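Local coordinates for lipoprotein (PDB 2F4I), which is of unknown function but belongs to a family of predicted periplasmic lipoproteins and adopts an OB-fold, at residues A[115-120]-A[169-174]. Residues are numbered along the deposited sequence; the frame is centred on the assembly and turned at random.
Sequences VNATGI and IAVFTL
Helix 113-118 packs on strand 165-174 of this OB-fold protein through Ala-117, near the end of the helix, and Val-171, an example of the close approach of helix to sheet that small side chains permit. The two CA atoms are 6.2 Å apart, and each residue directs its CB at the other segment. Methyl meets methyl: Ala-117 CB lies 3.5 Å from Val-171 CG1 and nearly as close to the branch point, 3.6 Å from Val-171 CB. The valine torsion selects the branch that touches, since CG1 stands opposite the carbonyl carbon and beside the backbone N (chi1 -61°). A looser second touch comes from the next helix residue, whose methyl, Thr-118 CG2, is 4.3 Å from Val-171 CG1.

Strand 165-174 is an inner strand of the mixed sheet, antiparallel to strands 72-81 and 184-193, between which it runs. Each neighbouring strand also touches the helix: Tyr-73 meets Ala-117, and Leu-189 meets Thr-118 as well as Val-171.

The hydroxyl of Thr-118 turns back to its own chain, hydrogen-bonding to Ile-114 O. In an ST turn, Thr-118 OG1 also accepts from Ile-120 N at 3.2 Å (153° at the hydrogen), spanning Gly-119, the first residue past the helix, which has positive phi.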
# COMPACT_ATOMS: atom_id res chain seq x y z
N VAL A 115 2.33 -4.04 7.80
CA VAL A 115 1.74 -4.78 8.92
C VAL A 115 0.77 -3.90 9.72
O VAL A 115 -0.22 -4.40 10.19
CB VAL A 115 2.83 -5.44 9.87
CG1 VAL A 115 3.62 -6.47 9.11
CG2 VAL A 115 3.74 -4.38 10.57
N ASN A 116 1.06 -2.61 9.82
CA ASN A 116 0.20 -1.66 10.54
C ASN A 116 -1.06 -1.26 9.77
O ASN A 116 -2.14 -1.19 10.37
CB ASN A 116 1.02 -0.46 10.98
CG ASN A 116 2.04 -0.81 12.04
OD1 ASN A 116 2.10 -1.94 12.51
ND2 ASN A 116 2.81 0.17 12.46
N ALA A 117 -0.95 -1.08 8.46
CA ALA A 117 -2.13 -0.79 7.61
C ALA A 117 -3.08 -1.97 7.48
O ALA A 117 -4.30 -1.77 7.42
CB ALA A 117 -1.70 -0.28 6.20
N THR A 118 -2.53 -3.20 7.41
CA THR A 118 -3.31 -4.43 7.16
C THR A 118 -3.76 -5.14 8.45
O THR A 118 -4.75 -5.90 8.47
CB THR A 118 -2.45 -5.47 6.30
OG1 THR A 118 -1.34 -5.97 7.07
CG2 THR A 118 -1.97 -4.86 4.94
N GLY A 119 -3.02 -4.90 9.52
CA GLY A 119 -3.18 -5.61 10.79
C GLY A 119 -2.80 -7.08 10.77
O GLY A 119 -3.21 -7.86 11.66
N ILE A 120 -2.02 -7.49 9.77
CA ILE A 120 -1.65 -8.91 9.58
C ILE A 120 -0.74 -9.42 10.68
O ILE A 120 -0.79 -10.59 11.04
CB ILE A 120 -0.96 -9.12 8.16
CG1 ILE A 120 -1.01 -10.57 7.78
CG2 ILE A 120 0.48 -8.60 8.07
CD1 ILE A 120 -2.40 -10.97 7.40
N ILE A 169 -4.32 -2.78 -4.84
CA ILE A 169 -4.55 -2.60 -3.42
C ILE A 169 -3.22 -2.04 -2.93
O ILE A 169 -2.17 -2.57 -3.28
CB ILE A 169 -4.91 -3.91 -2.71
CG1 ILE A 169 -6.20 -4.54 -3.31
CG2 ILE A 169 -5.03 -3.69 -1.19
CD1 ILE A 169 -6.57 -5.90 -2.71
N ALA A 170 -3.27 -0.93 -2.18
CA ALA A 170 -2.07 -0.25 -1.72
C ALA A 170 -2.25 0.35 -0.33
O ALA A 170 -3.38 0.62 0.10
CB ALA A 170 -1.60 0.82 -2.74
N VAL A 171 -1.12 0.53 0.37
CA VAL A 171 -1.09 1.07 1.75
C VAL A 171 -0.27 2.33 1.77
O VAL A 171 0.66 2.50 0.98
CB VAL A 171 -0.50 0.05 2.78
CG1 VAL A 171 -1.34 -1.19 2.82
CG2 VAL A 171 0.94 -0.30 2.42
N PHE A 172 -0.67 3.26 2.63
CA PHE A 172 0.11 4.46 2.81
C PHE A 172 -0.09 4.96 4.21
O PHE A 172 -1.04 4.57 4.87
CB PHE A 172 -0.17 5.48 1.70
CG PHE A 172 -1.54 6.06 1.70
CD1 PHE A 172 -1.83 7.20 2.46
CD2 PHE A 172 -2.54 5.52 0.91
CE1 PHE A 172 -3.08 7.76 2.48
CE2 PHE A 172 -3.80 6.09 0.90
CZ PHE A 172 -4.09 7.20 1.70
N THR A 173 0.87 5.74 4.69
CA THR A 173 0.91 6.23 6.06
C THR A 173 0.95 7.75 6.05
O THR A 173 1.75 8.30 5.35
CB THR A 173 2.15 5.70 6.80
OG1 THR A 173 2.15 4.28 6.70
CG2 THR A 173 2.16 6.12 8.28
N LEU A 174 0.07 8.39 6.82
CA LEU A 174 0.09 9.81 6.98
C LEU A 174 0.40 10.15 8.43
O LEU A 174 0.08 9.40 9.34
CB LEU A 174 -1.24 10.45 6.56
CG LEU A 174 -1.65 10.26 5.10
CD1 LEU A 174 -2.90 11.04 4.78
CD2 LEU A 174 -0.52 10.65 4.16